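Membrane-anchored mycosin mycp1 (Mycobacterium thermoresistibile, PDB 4HVL) probably cleaves peptide bonds as a subtilisin-like serine endopeptidase and is an essential component of the type VII (ESX-1) secretion system. Local coordinates at residues 27-32 against 96-101; 86-91 against 130-135; 101-106 against 289-294. All coordinates share one frame; numbering follows the deposited sequence.

Contacts 1 and 3 meet at H101, the predicted catalytic histidine just before helix 102-110, and share the zinc ion it binds; their centres are about 10 Å apart, and contact 1 closes along the chain before contact 3 opens. Contact 2 pairs the end of edge strand 82-86 with strand 127-132 of the parallel subtilase sheet, its centre about 13 Å from that of contact 1 and 17 Å from that of contact 3. Its segments alternate with theirs. D99 OD1 bonds to S135 OG between contacts 1 and 2; A30 O with Y291 OH and D97 OD2 with T103 OG1 link contacts 1 and 3. With the disulfide, these connect the N-terminal segment, the loop and the helix start.

Contact 1 of 3, residues 27-32 against 96-101; sequences RVCAAP and SDCDAH. With ZN (zinc ion), chain G.
C29 and C98 are joined by a disulfide, the covalent tie between the N-terminal segment 27-32 and the loop that ends at the predicted catalytic histidine. The two cysteines turn differently to meet: SG of C29 lies anti to its own carbonyl carbon, close beside the backbone N (chi1 -63°), whereas SG of C98 swings away from its N and runs beside its carbonyl carbon. The S-S torsion of -91° makes the bridge left-handed, with C29 SG 2.0 Å from C98 SG. Next to it, A30 N donates to C98 O over 3.0 Å, reaching the oxygen from above the carbonyl plane and not along a lone pair. A covalent bond and a backbone hydrogen bond on adjacent residues thus hold this part of the two segments together. Farther along, the methyl of A100 does the touching: A100 CB sits against the P32 ring at N and CD, 3.6 Å from P32 CD. The same A100 CB stands 4.3 Å from A30 CB.

The loop itself is organised by the carboxylate of D97. D97 OD1 accepts from D99 N at 2.9 Å, an Asx turn, while D97 OD2 uses its syn lone pair for H101 N. That second bond holds the backbone N of H101, the N-cap of helix 102-110. H101 in turn directs its NE2 to the zinc ion at 2.1 Å, together with S312 and a water, and its ND1 bonds to D70; D70, H101 and S312 are the residues predicted to form the charge relay.

In the fold, the disulfide anchors the segment following strand 23-25 to the loop between strand 82-86 and helix 102-110, while strand 295-300 packs against P32 and A100 through L299.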
# COMPACT_ATOMS: atom_id res chain seq x y z
N ARG A 27 13.76 18.17 -7.91
CA ARG A 27 14.91 17.29 -7.82
C ARG A 27 15.00 16.30 -8.97
O ARG A 27 13.97 15.83 -9.48
CB ARG A 27 14.87 16.48 -6.53
CG ARG A 27 14.85 17.28 -5.25
CD ARG A 27 14.88 16.30 -4.09
NE ARG A 27 14.55 16.93 -2.81
CZ ARG A 27 14.25 16.26 -1.69
NH1 ARG A 27 14.22 14.93 -1.68
NH2 ARG A 27 13.97 16.93 -0.58
N VAL A 28 16.23 15.93 -9.33
CA VAL A 28 16.49 14.86 -10.28
C VAL A 28 16.04 13.52 -9.69
O VAL A 28 16.07 13.31 -8.48
CB VAL A 28 17.99 14.81 -10.68
CG1 VAL A 28 18.28 13.62 -11.59
CG2 VAL A 28 18.39 16.10 -11.37
N CYS A 29 15.56 12.64 -10.56
CA CYS A 29 14.94 11.40 -10.10
C CYS A 29 15.97 10.45 -9.50
O CYS A 29 17.09 10.34 -9.98
CB CYS A 29 14.21 10.74 -11.26
SG CYS A 29 12.86 11.78 -11.89
N ALA A 30 15.56 9.76 -8.46
CA ALA A 30 16.35 8.69 -7.86
C ALA A 30 16.22 7.42 -8.68
O ALA A 30 15.31 7.29 -9.51
CB ALA A 30 15.90 8.44 -6.43
N ALA A 31 17.14 6.49 -8.45
CA ALA A 31 17.06 5.13 -8.99
C ALA A 31 17.46 4.16 -7.89
O ALA A 31 18.27 4.50 -7.04
CB ALA A 31 17.97 4.97 -10.18
N PRO A 32 16.86 2.96 -7.87
CA PRO A 32 17.25 1.99 -6.87
C PRO A 32 18.59 1.39 -7.21
O PRO A 32 19.07 1.52 -8.35
CB PRO A 32 16.16 0.92 -7.00
CG PRO A 32 15.82 0.97 -8.44
CD PRO A 32 15.85 2.43 -8.79
N SER A 96 6.04 7.29 -14.95
CA SER A 96 7.32 7.87 -14.57
C SER A 96 7.49 7.78 -13.06
O SER A 96 6.73 8.39 -12.30
CB SER A 96 7.36 9.34 -15.00
OG SER A 96 8.65 9.88 -14.74
N ASP A 97 8.48 7.00 -12.63
CA ASP A 97 8.82 6.86 -11.22
C ASP A 97 10.07 7.71 -10.99
O ASP A 97 11.11 7.39 -11.53
CB ASP A 97 9.11 5.40 -10.86
CG ASP A 97 9.37 5.20 -9.40
OD1 ASP A 97 9.21 6.20 -8.62
OD2 ASP A 97 9.67 4.03 -9.03
N CYS A 98 9.94 8.75 -10.17
CA CYS A 98 11.06 9.62 -9.84
C CYS A 98 11.62 9.28 -8.45
O CYS A 98 12.60 9.87 -8.02
CB CYS A 98 10.60 11.09 -9.92
SG CYS A 98 11.87 12.34 -10.19
N ASP A 99 11.05 8.29 -7.77
CA ASP A 99 11.34 8.05 -6.35
C ASP A 99 11.92 6.67 -6.08
O ASP A 99 12.09 6.30 -4.94
CB ASP A 99 10.05 8.19 -5.53
CG ASP A 99 9.50 9.60 -5.54
OD1 ASP A 99 9.20 10.14 -6.62
OD2 ASP A 99 9.40 10.18 -4.46
N ALA A 100 12.15 5.86 -7.10
CA ALA A 100 12.63 4.50 -6.89
C ALA A 100 11.78 3.81 -5.84
O ALA A 100 12.29 3.24 -4.90
CB ALA A 100 14.09 4.52 -6.47
N HIS A 101 10.46 3.87 -6.01
CA HIS A 101 9.57 3.32 -5.04
C HIS A 101 8.44 2.54 -5.73
O HIS A 101 8.38 1.31 -5.61
CB HIS A 101 9.06 4.45 -4.11
CG HIS A 101 8.31 3.95 -2.91
ND1 HIS A 101 6.96 3.66 -2.96
CD2 HIS A 101 8.72 3.64 -1.66
CE1 HIS A 101 6.56 3.23 -1.77
NE2 HIS A 101 7.61 3.20 -0.97
ZN ZN G . 7.33 2.82 1.12
O HOH W 1 8.44 4.42 1.99

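Contact 2 of 3, residues 86-91 against 130-135; sequences DFVDAA and SLRHTS. With ZN (zinc ion), chain B.
R132 presents its guanidinium to segment 86-91 with V88 CG1 over one face, while the D86 carboxylate and a water lie at its edge. The F87 ring, by contrast, is met at its edge by R132 O, with CD1 of F87 3.5 Å from that oxygen. The D86 and R132 side chains run alongside each other in the same direction, and the grip is side-on: R132 NH2 reaches the syn lone pair of D86 OD2 at 2.9 Å, and R132 NE reaches D86 OD1 at 3.1 Å. A bend at chi3 (70°) curls the arginine toward this partner, yet the two planes stay 51° apart. The backbones of D86 and R132 form a parallel bridge of the subtilisin-fold sheet, where edge strand 82-86 runs beside 127-132; F87 N donates to R132 O beside it. D86 OD1 also accepts from V88 N, an Asx turn, and from D89 N, an Asx motif. V88 CG2 packs 3.4 Å from H133 O. That oxygen belongs to a zinc ligand: H133 ND1, T134 OG1 and E181 OE1 bind the metal, and H133 NE2 bonds to S158 O. The water at the guanidinium edge donates to D89 OD2 and accepts from R132 NH2.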
# COMPACT_ATOMS: atom_id res chain seq x y z
N ASP A 86 -1.72 10.36 -13.37
CA ASP A 86 -0.78 11.11 -12.54
C ASP A 86 -1.54 12.14 -11.73
O ASP A 86 -2.30 12.94 -12.29
CB ASP A 86 0.23 11.79 -13.46
CG ASP A 86 1.55 12.07 -12.80
OD1 ASP A 86 1.61 12.37 -11.60
OD2 ASP A 86 2.57 12.04 -13.51
N PHE A 87 -1.31 12.12 -10.43
CA PHE A 87 -1.92 13.06 -9.49
C PHE A 87 -0.86 13.95 -8.84
O PHE A 87 -1.14 14.64 -7.90
CB PHE A 87 -2.73 12.28 -8.46
CG PHE A 87 -3.88 11.51 -9.09
CD1 PHE A 87 -3.64 10.39 -9.85
CD2 PHE A 87 -5.17 11.95 -8.95
CE1 PHE A 87 -4.68 9.72 -10.46
CE2 PHE A 87 -6.22 11.27 -9.55
CZ PHE A 87 -5.97 10.14 -10.30
N VAL A 88 0.35 13.94 -9.40
CA VAL A 88 1.47 14.82 -8.99
C VAL A 88 1.79 15.80 -10.11
O VAL A 88 1.70 17.04 -9.94
CB VAL A 88 2.71 13.95 -8.65
CG1 VAL A 88 3.94 14.80 -8.37
CG2 VAL A 88 2.37 13.07 -7.47
N ASP A 89 2.14 15.25 -11.26
CA ASP A 89 2.36 16.06 -12.45
C ASP A 89 1.07 16.10 -13.28
O ASP A 89 0.56 15.08 -13.75
CB ASP A 89 3.52 15.53 -13.26
CG ASP A 89 4.03 16.53 -14.28
OD1 ASP A 89 3.21 17.18 -14.97
OD2 ASP A 89 5.27 16.68 -14.40
N ALA A 90 0.57 17.30 -13.47
CA ALA A 90 -0.69 17.50 -14.15
C ALA A 90 -0.68 16.99 -15.59
O ALA A 90 -1.73 16.70 -16.12
CB ALA A 90 -1.08 18.96 -14.10
N ALA A 91 0.50 16.88 -16.21
CA ALA A 91 0.63 16.40 -17.60
C ALA A 91 1.07 14.92 -17.71
O ALA A 91 1.24 14.39 -18.83
CB ALA A 91 1.60 17.30 -18.35
N SER A 130 -0.54 1.77 -13.15
CA SER A 130 0.24 2.68 -12.28
C SER A 130 -0.39 4.07 -12.17
O SER A 130 -0.53 4.79 -13.16
CB SER A 130 1.69 2.81 -12.78
OG SER A 130 2.44 3.72 -11.97
N LEU A 131 -0.75 4.44 -10.95
CA LEU A 131 -1.25 5.78 -10.65
C LEU A 131 -0.23 6.44 -9.74
O LEU A 131 0.10 5.90 -8.67
CB LEU A 131 -2.57 5.72 -9.90
CG LEU A 131 -3.79 5.15 -10.63
CD1 LEU A 131 -3.82 3.62 -10.57
CD2 LEU A 131 -5.06 5.72 -10.01
N ARG A 132 0.32 7.57 -10.18
CA ARG A 132 1.24 8.31 -9.35
C ARG A 132 0.44 9.30 -8.49
O ARG A 132 -0.21 10.21 -9.01
CB ARG A 132 2.34 9.02 -10.15
CG ARG A 132 3.18 9.93 -9.25
CD ARG A 132 4.53 10.27 -9.80
NE ARG A 132 4.42 11.18 -10.95
CZ ARG A 132 5.45 11.79 -11.52
NH1 ARG A 132 6.67 11.59 -11.07
NH2 ARG A 132 5.24 12.57 -12.57
N HIS A 133 0.50 9.10 -7.19
CA HIS A 133 -0.12 10.00 -6.22
C HIS A 133 0.90 10.79 -5.38
O HIS A 133 0.56 11.88 -4.91
CB HIS A 133 -1.08 9.23 -5.31
CG HIS A 133 -1.67 10.08 -4.24
ND1 HIS A 133 -1.14 10.12 -2.97
CD2 HIS A 133 -2.64 11.02 -4.27
CE1 HIS A 133 -1.80 11.01 -2.25
NE2 HIS A 133 -2.71 11.57 -3.02
N THR A 134 2.12 10.27 -5.20
CA THR A 134 3.15 10.93 -4.38
C THR A 134 4.48 10.98 -5.09
O THR A 134 4.81 10.07 -5.85
CB THR A 134 3.36 10.17 -3.04
OG1 THR A 134 2.26 10.44 -2.18
CG2 THR A 134 4.60 10.62 -2.29
N SER A 135 5.25 12.05 -4.83
CA SER A 135 6.69 12.10 -5.13
C SER A 135 7.44 13.09 -4.26
O SER A 135 7.09 14.28 -4.23
CB SER A 135 6.98 12.46 -6.59
OG SER A 135 8.40 12.64 -6.77
ZN ZN B . 0.54 9.20 -2.01
O HOH W 2 6.84 14.24 -14.43

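Contact 3 of 3, residues 101-106 against 289-294; sequences HGTLTA and LGYGGE. With ZN (zinc ion), chain G.
T103 OG1 is gripped by two partners outside the two segments, accepting from N74 N and bonding to D97 OD2, and it also sits at the edge of the Y291 ring, 3.5 Å from Y291 CE1. The hydroxyl lies beside the backbone N and anti to the carbonyl carbon (chi1 -59°). The other branch, the T103 methyl, then faces the neighbouring loop, with CG2 3.5 Å from G290 O. As in other subtilases, the helix here follows directly on the predicted catalytic histidine: H101 is the N-cap of helix 102-110, and its O accepts from T105 N.

Segment 289-294 packs on the first turn of that helix. The T103 and Y291 side chains cross at about a right angle, the ring presenting its rim and not its face. At its far end, Y291 OH bonds to A30 O, carrying the loop across to the N-terminal segment. L104 covers the other part of the loop: its CG and CD1 both press on L289 O, the former at 3.5 Å, although its CB does not aim there. That oxygen is buried by apolar carbon and has no polar partner in the model. L104 also touches F313 of helix 311-328. The loop closes through a type I turn from G290 to G293, which G293 N completes by bonding to G290 O, and E294 OE1 accepts from G292 N on its syn side at 2.8 Å.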
# COMPACT_ATOMS: atom_id res chain seq x y z
N HIS A 101 10.46 3.87 -6.01
CA HIS A 101 9.57 3.32 -5.04
C HIS A 101 8.44 2.54 -5.73
O HIS A 101 8.38 1.31 -5.61
CB HIS A 101 9.06 4.45 -4.11
CG HIS A 101 8.31 3.95 -2.91
ND1 HIS A 101 6.96 3.66 -2.96
CD2 HIS A 101 8.72 3.64 -1.66
CE1 HIS A 101 6.56 3.23 -1.77
NE2 HIS A 101 7.61 3.20 -0.97
N GLY A 102 7.59 3.23 -6.46
CA GLY A 102 6.44 2.61 -7.10
C GLY A 102 6.80 1.47 -8.04
O GLY A 102 6.09 0.46 -8.13
N THR A 103 7.92 1.61 -8.73
CA THR A 103 8.40 0.55 -9.61
C THR A 103 8.63 -0.71 -8.78
O THR A 103 8.29 -1.82 -9.18
CB THR A 103 9.71 0.98 -10.30
OG1 THR A 103 9.47 2.18 -11.05
CG2 THR A 103 10.19 -0.12 -11.23
N LEU A 104 9.21 -0.52 -7.60
CA LEU A 104 9.56 -1.65 -6.71
C LEU A 104 8.30 -2.28 -6.12
O LEU A 104 8.17 -3.48 -6.10
CB LEU A 104 10.54 -1.22 -5.62
CG LEU A 104 12.00 -1.02 -6.05
CD1 LEU A 104 12.19 0.11 -7.05
CD2 LEU A 104 12.88 -0.77 -4.84
N THR A 105 7.38 -1.45 -5.64
CA THR A 105 6.07 -1.95 -5.20
C THR A 105 5.39 -2.84 -6.24
O THR A 105 5.01 -3.98 -5.96
CB THR A 105 5.14 -0.77 -4.88
OG1 THR A 105 5.81 0.09 -3.97
CG2 THR A 105 3.83 -1.24 -4.26
N ALA A 106 5.27 -2.30 -7.46
CA ALA A 106 4.65 -3.04 -8.56
C ALA A 106 5.37 -4.37 -8.81
O ALA A 106 4.70 -5.39 -9.08
CB ALA A 106 4.60 -2.19 -9.83
N LEU A 289 12.46 -5.34 -8.02
CA LEU A 289 13.02 -4.99 -9.32
C LEU A 289 13.00 -3.49 -9.58
O LEU A 289 12.11 -2.77 -9.11
CB LEU A 289 12.26 -5.69 -10.46
CG LEU A 289 12.10 -7.22 -10.37
CD1 LEU A 289 11.32 -7.72 -11.60
CD2 LEU A 289 13.45 -7.90 -10.25
N GLY A 290 13.99 -3.03 -10.33
CA GLY A 290 14.13 -1.62 -10.67
C GLY A 290 13.56 -1.27 -12.03
O GLY A 290 12.74 -2.02 -12.60
N TYR A 291 14.04 -0.15 -12.56
CA TYR A 291 13.50 0.45 -13.76
C TYR A 291 13.76 -0.36 -15.03
O TYR A 291 13.13 -0.11 -16.05
CB TYR A 291 14.07 1.87 -13.97
CG TYR A 291 13.87 2.85 -12.81
CD1 TYR A 291 12.83 2.69 -11.89
CD2 TYR A 291 14.72 3.95 -12.66
CE1 TYR A 291 12.65 3.59 -10.83
CE2 TYR A 291 14.54 4.85 -11.62
CZ TYR A 291 13.51 4.65 -10.69
OH TYR A 291 13.31 5.56 -9.67
N GLY A 292 14.70 -1.30 -14.98
CA GLY A 292 14.97 -2.17 -16.12
C GLY A 292 14.49 -3.60 -15.87
O GLY A 292 14.72 -4.47 -16.68
N GLY A 293 13.83 -3.84 -14.75
CA GLY A 293 13.47 -5.20 -14.35
C GLY A 293 14.62 -5.96 -13.73
O GLY A 293 14.55 -7.20 -13.61
N GLU A 294 15.65 -5.22 -13.30
CA GLU A 294 16.85 -5.77 -12.66
C GLU A 294 16.64 -5.90 -11.15
O GLU A 294 16.05 -5.03 -10.53
CB GLU A 294 18.07 -4.86 -12.95
CG GLU A 294 18.26 -3.61 -12.06
CD GLU A 294 17.31 -2.43 -12.30
OE1 GLU A 294 16.35 -2.55 -13.08
OE2 GLU A 294 17.53 -1.34 -11.71
ZN ZN G . 7.33 2.82 1.12
O HOH W 1 8.44 4.42 1.99